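Local coordinates for protein yhhW (Escherichia coli, PDB 1TQ5), which cleaves the flavonol quercetin with dioxygen in vitro as a metal-dependent 2,3-dioxygenase of the pirin family, its physiological role being unknown, at residues E63-V68 with G88-M93; G71-Q76 with L112-I117. One frame throughout, in Å; residues are numbered along the deposited sequence.

Interaction 1: E63-V68 with G88-M93. With CD (cadmium ion), chain E.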
loop_
_atom_site.group_PDB
_atom_site.type_symbol
_atom_site.label_atom_id
_atom_site.label_comp_id
_atom_site.label_asym_id
_atom_site.label_seq_id
_atom_site.Cartn_x
_atom_site.Cartn_y
_atom_site.Cartn_z
ATOM N N GLU A 63 -4.975 -4.977 9.253
ATOM C CA GLU A 63 -5.720 -4.170 8.291
ATOM C C GLU A 63 -5.113 -4.480 6.930
ATOM O O GLU A 63 -3.934 -4.209 6.699
ATOM C CB GLU A 63 -5.563 -2.674 8.596
ATOM C CG GLU A 63 -6.041 -2.256 9.987
ATOM C CD GLU A 63 -7.553 -2.342 10.150
ATOM O OE1 GLU A 63 -8.262 -1.423 9.687
ATOM O OE2 GLU A 63 -8.034 -3.336 10.734
ATOM N N ILE A 64 -5.910 -5.060 6.040
ATOM C CA ILE A 64 -5.432 -5.416 4.708
ATOM C C ILE A 64 -5.992 -4.483 3.645
ATOM O O ILE A 64 -7.195 -4.472 3.382
ATOM C CB ILE A 64 -5.826 -6.858 4.336
ATOM C CG1 ILE A 64 -5.437 -7.818 5.460
ATOM C CG2 ILE A 64 -5.132 -7.259 3.040
ATOM C CD1 ILE A 64 -3.958 -7.852 5.760
ATOM N N LEU A 65 -5.107 -3.708 3.030
ATOM C CA LEU A 65 -5.507 -2.763 1.999
ATOM C C LEU A 65 -5.044 -3.205 0.615
ATOM O O LEU A 65 -3.905 -3.635 0.445
ATOM C CB LEU A 65 -4.917 -1.390 2.302
ATOM C CG LEU A 65 -5.023 -0.360 1.177
ATOM C CD1 LEU A 65 -6.447 0.164 1.088
ATOM C CD2 LEU A 65 -4.052 0.771 1.446
ATOM N N THR A 66 -5.929 -3.092 -0.370
ATOM C CA THR A 66 -5.593 -3.456 -1.744
ATOM C C THR A 66 -5.739 -2.246 -2.675
ATOM O O THR A 66 -6.722 -1.514 -2.596
ATOM C CB THR A 66 -6.525 -4.558 -2.290
ATOM O OG1 THR A 66 -6.539 -5.678 -1.392
ATOM C CG2 THR A 66 -6.052 -5.013 -3.664
ATOM N N TYR A 67 -4.752 -2.038 -3.538
ATOM C CA TYR A 67 -4.792 -0.961 -4.519
ATOM C C TYR A 67 -4.565 -1.595 -5.890
ATOM O O TYR A 67 -3.488 -2.122 -6.166
ATOM C CB TYR A 67 -3.713 0.090 -4.231
ATOM C CG TYR A 67 -3.700 1.237 -5.222
ATOM C CD1 TYR A 67 -4.889 1.717 -5.781
ATOM C CD2 TYR A 67 -2.507 1.859 -5.585
ATOM C CE1 TYR A 67 -4.891 2.785 -6.676
ATOM C CE2 TYR A 67 -2.496 2.932 -6.480
ATOM C CZ TYR A 67 -3.695 3.388 -7.021
ATOM O OH TYR A 67 -3.700 4.446 -7.899
ATOM N N VAL A 68 -5.599 -1.566 -6.730
ATOM C CA VAL A 68 -5.526 -2.151 -8.064
ATOM C C VAL A 68 -4.950 -1.160 -9.070
ATOM O O VAL A 68 -5.474 -0.059 -9.247
ATOM C CB VAL A 68 -6.918 -2.604 -8.551
ATOM C CG1 VAL A 68 -6.794 -3.311 -9.892
ATOM C CG2 VAL A 68 -7.557 -3.529 -7.511
ATOM N N GLY A 88 -7.363 1.500 -10.265
ATOM C CA GLY A 88 -7.560 2.846 -9.761
ATOM C C GLY A 88 -8.305 2.880 -8.439
ATOM O O GLY A 88 -8.300 3.897 -7.746
ATOM N N GLU A 89 -8.944 1.774 -8.074
ATOM C CA GLU A 89 -9.691 1.744 -6.824
ATOM C C GLU A 89 -8.989 1.042 -5.670
ATOM O O GLU A 89 -7.981 0.358 -5.850
ATOM C CB GLU A 89 -11.072 1.131 -7.054
ATOM C CG GLU A 89 -11.941 1.971 -7.980
ATOM C CD GLU A 89 -13.372 1.491 -8.032
ATOM O OE1 GLU A 89 -13.744 0.642 -7.193
ATOM O OE2 GLU A 89 -14.127 1.970 -8.906
ATOM N N PHE A 90 -9.543 1.229 -4.479
ATOM C CA PHE A 90 -9.010 0.650 -3.256
ATOM C C PHE A 90 -10.083 -0.185 -2.575
ATOM O O PHE A 90 -11.260 -0.112 -2.916
ATOM C CB PHE A 90 -8.608 1.755 -2.271
ATOM C CG PHE A 90 -7.430 2.584 -2.708
ATOM C CD1 PHE A 90 -6.135 2.214 -2.364
ATOM C CD2 PHE A 90 -7.620 3.757 -3.428
ATOM C CE1 PHE A 90 -5.042 3.007 -2.728
ATOM C CE2 PHE A 90 -6.538 4.553 -3.798
ATOM C CZ PHE A 90 -5.246 4.178 -3.445
ATOM N N GLN A 91 -9.658 -0.972 -1.596
ATOM C CA GLN A 91 -10.560 -1.777 -0.800
ATOM C C GLN A 91 -9.783 -2.006 0.485
ATOM O O GLN A 91 -8.555 -2.055 0.467
ATOM C CB GLN A 91 -10.890 -3.113 -1.482
ATOM C CG GLN A 91 -9.856 -4.228 -1.304
ATOM C CD GLN A 91 -10.261 -5.520 -2.000
ATOM O OE1 GLN A 91 -11.431 -5.730 -2.307
ATOM N NE2 GLN A 91 -9.290 -6.395 -2.239
ATOM N N ILE A 92 -10.482 -2.095 1.606
ATOM C CA ILE A 92 -9.794 -2.346 2.858
ATOM C C ILE A 92 -10.591 -3.349 3.670
ATOM O O ILE A 92 -11.822 -3.378 3.608
ATOM C CB ILE A 92 -9.580 -1.048 3.670
ATOM C CG1 ILE A 92 -8.666 -1.337 4.867
ATOM C CG2 ILE A 92 -10.910 -0.490 4.138
ATOM C CD1 ILE A 92 -8.216 -0.097 5.619
HETATM N N MSE A 93 -9.878 -4.181 4.416
HETATM C CA MSE A 93 -10.504 -5.202 5.239
HETATM C C MSE A 93 -9.774 -5.320 6.575
HETATM O O MSE A 93 -8.542 -5.323 6.621
HETATM C CB MSE A 93 -10.451 -6.536 4.495
HETATM C CG MSE A 93 -11.178 -7.692 5.151
HETATM SE SE MSE A 93 -11.010 -9.191 4.140
HETATM C CE MSE A 93 -9.457 -9.845 4.780
HETATM CD CD CD E . -16.141 0.577 -8.040
HETATM O O HOH W 1 -16.127 -1.715 -6.758
#
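Tyr67 and Phe90 lie ring over ring where antiparallel strands 63-68 and 90-93 form a non-hydrogen-bonded pair. The offset stack is nearly parallel: planes 9° apart, centroids 4.2 Å apart, with Phe90 CE1 over the CG-CD1 side of the tyrosine. In the plane of the Tyr67 ring, at its edge, sit the carbonyl oxygens of Gly88 and Glu89. Leu65 CD1 comes within 4.0 Å of Phe90 CD1. Without the Phe90 ring, as with an alanine here, Tyr67 would probably lose its stacking partner and a gap would open beside Leu65. The Glu89 carboxylate grips a cadmium ion through OE1 at 2.5 Å and OE2 at 2.6 Å, with a water as further ligand.

On the other face Thr66 and Gln91 run side by side. With CG wedged between the backbone N and the carbonyl carbon (chi1 82°), Gln91 hydrogen-bonds through NE2 to Thr66 OG1 at 3.0 Å, almost straight and in the amide plane. Gln116 also binds that OG1, and Tyr130 binds Gln91 OE1. One face thus carries an aromatic stack whose tyrosine hydroxyl reaches Glu222 of the C-terminal domain; the other, near Glu103, a metal ligand by similarity, carries a buried Thr-Gln pair whose bonds fix the amide's rotation.

Interaction 2: G71-Q76 with L112-I117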
loop_
_atom_site.group_PDB
_atom_site.type_symbol
_atom_site.label_atom_id
_atom_site.label_comp_id
_atom_site.label_asym_id
_atom_site.label_seq_id
_atom_site.Cartn_x
_atom_site.Cartn_y
_atom_site.Cartn_z
ATOM N N GLY A 71 -6.256 -3.945 -14.487
ATOM C CA GLY A 71 -7.180 -5.061 -14.488
ATOM C C GLY A 71 -8.281 -4.951 -13.444
ATOM O O GLY A 71 -8.690 -3.854 -13.050
ATOM N N THR A 72 -8.763 -6.104 -12.994
ATOM C CA THR A 72 -9.825 -6.153 -12.006
ATOM C C THR A 72 -9.570 -7.280 -11.012
ATOM O O THR A 72 -8.983 -8.302 -11.359
ATOM C CB THR A 72 -11.196 -6.417 -12.681
ATOM O OG1 THR A 72 -11.401 -5.483 -13.750
ATOM C CG2 THR A 72 -12.333 -6.268 -11.669
ATOM N N VAL A 73 -10.003 -7.084 -9.771
ATOM C CA VAL A 73 -9.859 -8.107 -8.750
ATOM C C VAL A 73 -11.225 -8.361 -8.126
ATOM O O VAL A 73 -12.002 -7.431 -7.906
ATOM C CB VAL A 73 -8.869 -7.694 -7.642
ATOM C CG1 VAL A 73 -9.384 -6.477 -6.895
ATOM C CG2 VAL A 73 -8.654 -8.865 -6.687
ATOM N N GLU A 74 -11.518 -9.629 -7.864
ATOM C CA GLU A 74 -12.781 -10.024 -7.255
ATOM C C GLU A 74 -12.531 -10.475 -5.814
ATOM O O GLU A 74 -11.737 -11.386 -5.564
ATOM C CB GLU A 74 -13.408 -11.168 -8.045
ATOM C CG GLU A 74 -14.674 -11.737 -7.417
ATOM C CD GLU A 74 -15.941 -11.152 -8.007
ATOM O OE1 GLU A 74 -16.137 -11.282 -9.235
ATOM O OE2 GLU A 74 -16.741 -10.571 -7.242
ATOM N N HIS A 75 -13.213 -9.835 -4.872
ATOM C CA HIS A 75 -13.063 -10.170 -3.466
ATOM C C HIS A 75 -14.238 -10.983 -2.920
ATOM O O HIS A 75 -15.393 -10.748 -3.281
ATOM C CB HIS A 75 -12.894 -8.885 -2.649
ATOM C CG HIS A 75 -13.037 -9.076 -1.172
ATOM N ND1 HIS A 75 -14.263 -9.167 -0.548
ATOM C CD2 HIS A 75 -12.107 -9.187 -0.193
ATOM C CE1 HIS A 75 -14.083 -9.324 0.751
ATOM N NE2 HIS A 75 -12.785 -9.341 0.992
ATOM N N GLN A 76 -13.921 -11.940 -2.051
ATOM C CA GLN A 76 -14.913 -12.792 -1.402
ATOM C C GLN A 76 -14.417 -13.060 0.019
ATOM O O GLN A 76 -13.245 -13.385 0.219
ATOM C CB GLN A 76 -15.065 -14.110 -2.164
ATOM C CG GLN A 76 -15.728 -13.959 -3.528
ATOM C CD GLN A 76 -15.660 -15.225 -4.360
ATOM O OE1 GLN A 76 -16.140 -16.283 -3.950
ATOM N NE2 GLN A 76 -15.064 -15.122 -5.540
ATOM N N LEU A 112 -3.910 -9.168 -13.830
ATOM C CA LEU A 112 -4.235 -8.287 -12.722
ATOM C C LEU A 112 -2.947 -7.819 -12.052
ATOM O O LEU A 112 -2.060 -8.616 -11.767
ATOM C CB LEU A 112 -5.119 -9.018 -11.707
ATOM C CG LEU A 112 -5.299 -8.412 -10.308
ATOM C CD1 LEU A 112 -6.013 -7.075 -10.380
ATOM C CD2 LEU A 112 -6.094 -9.394 -9.449
ATOM N N HIS A 113 -2.843 -6.518 -11.820
ATOM C CA HIS A 113 -1.671 -5.953 -11.166
ATOM C C HIS A 113 -2.141 -5.144 -9.966
ATOM O O HIS A 113 -2.908 -4.187 -10.113
ATOM C CB HIS A 113 -0.905 -5.058 -12.137
ATOM C CG HIS A 113 0.385 -4.540 -11.590
ATOM N ND1 HIS A 113 1.167 -3.634 -12.269
ATOM C CD2 HIS A 113 1.033 -4.805 -10.430
ATOM C CE1 HIS A 113 2.242 -3.361 -11.552
ATOM N NE2 HIS A 113 2.185 -4.059 -10.432
ATOM N N LEU A 114 -1.694 -5.525 -8.775
ATOM C CA LEU A 114 -2.106 -4.814 -7.576
ATOM C C LEU A 114 -1.066 -4.755 -6.467
ATOM O O LEU A 114 -0.077 -5.490 -6.472
ATOM C CB LEU A 114 -3.384 -5.442 -7.015
ATOM C CG LEU A 114 -3.321 -6.915 -6.588
ATOM C CD1 LEU A 114 -2.421 -7.074 -5.381
ATOM C CD2 LEU A 114 -4.713 -7.409 -6.254
ATOM N N TYR A 115 -1.305 -3.848 -5.525
ATOM C CA TYR A 115 -0.464 -3.708 -4.350
ATOM C C TYR A 115 -1.286 -4.284 -3.204
ATOM O O TYR A 115 -2.463 -3.966 -3.066
ATOM C CB TYR A 115 -0.166 -2.239 -4.031
ATOM C CG TYR A 115 1.104 -1.693 -4.644
ATOM C CD1 TYR A 115 1.057 -0.799 -5.712
ATOM C CD2 TYR A 115 2.354 -2.051 -4.138
ATOM C CE1 TYR A 115 2.227 -0.269 -6.261
ATOM C CE2 TYR A 115 3.531 -1.528 -4.680
ATOM C CZ TYR A 115 3.458 -0.635 -5.742
ATOM O OH TYR A 115 4.612 -0.103 -6.277
ATOM N N GLN A 116 -0.674 -5.147 -2.406
ATOM C CA GLN A 116 -1.346 -5.727 -1.244
ATOM C C GLN A 116 -0.609 -5.171 -0.033
ATOM O O GLN A 116 0.530 -5.545 0.231
ATOM C CB GLN A 116 -1.258 -7.253 -1.263
ATOM C CG GLN A 116 -2.339 -7.920 -2.091
ATOM C CD GLN A 116 -3.723 -7.749 -1.490
ATOM O OE1 GLN A 116 -4.022 -8.277 -0.417
ATOM N NE2 GLN A 116 -4.574 -7.008 -2.181
ATOM N N ILE A 117 -1.270 -4.276 0.690
ATOM C CA ILE A 117 -0.690 -3.611 1.854
ATOM C C ILE A 117 -1.253 -4.104 3.191
ATOM O O ILE A 117 -2.466 -4.209 3.350
ATOM C CB ILE A 117 -0.943 -2.091 1.767
ATOM C CG1 ILE A 117 -0.533 -1.570 0.381
ATOM C CG2 ILE A 117 -0.199 -1.369 2.876
ATOM C CD1 ILE A 117 0.911 -1.818 0.029
#
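Strands 72-76 and 112-117 cross at -69° with their axes 7.1 Å apart at closest, and no hydrogen bond joins them; the backbones come together at Gly71 and Leu112, whose CA atoms are 4.7 Å apart, and diverge from there. Gly71 sits where a side chain could hardly fit: a CB would point at Leu112 and lie tight against its CA, and with phi at 87° and psi at -152° it would also collide with the preceding carbonyl oxygen.

Leu112 does most of the touching. Its CG is anti to the backbone N (chi1 165°), which carries both methyls across to the start of strand 72-76. CD1 rests against the peptide carbonyl of Thr72, 3.4 Å from Thr72 O, and CD2 meets Val73 CB at 3.7 Å. The two side chains cross at a slant, so the leucine's forked end lies against the valine's branch point as well as its CG2, which is 3.8 Å from Leu112 CD2. Farther along strand 112-117, Val73 CG2 approaches Leu114 CD2 at 4.2 Å, a looser methyl-to-methyl touch. Val68 of strand 63-70 also packs on Val73.

This is the corner of the cupin fold where the chain passes from one sheet to the facing one, leaving strand 63-70 and turning at Gly71. Across the contact the cohesion is van der Waals, leucine methyls against valine and a backbone carbonyl. Such contacts impose no bonding register, and aliphatic surfaces can accommodate the steep crossing. Val73 also lies close to Glu103, a metal ligand by similarity, so this greasy corner probably lies beside the metal site.

How the interactions relate
Interactions 1 and 2 are centred 8 Å apart in the N-terminal cupin domain, and their segments alternate along the chain: 63-68, 71-76, 88-93, 112-117. Strands 63-70, 90-94 and 112-119 belong to one antiparallel sheet, with 63-70 in the middle of the three, whereas 72-77 belongs to the facing four-stranded sheet. Interaction 1 therefore joins neighbours within a sheet, and interaction 2 packs the two sheets together at one corner. They meet directly: Leu65 N probably bonds Ile117 O, 2.7 Å away, and Gln91 OE1 packs on His75 CB. Together they build part of the cupin barrel near the metal ligands His101 and, by similarity, Glu103.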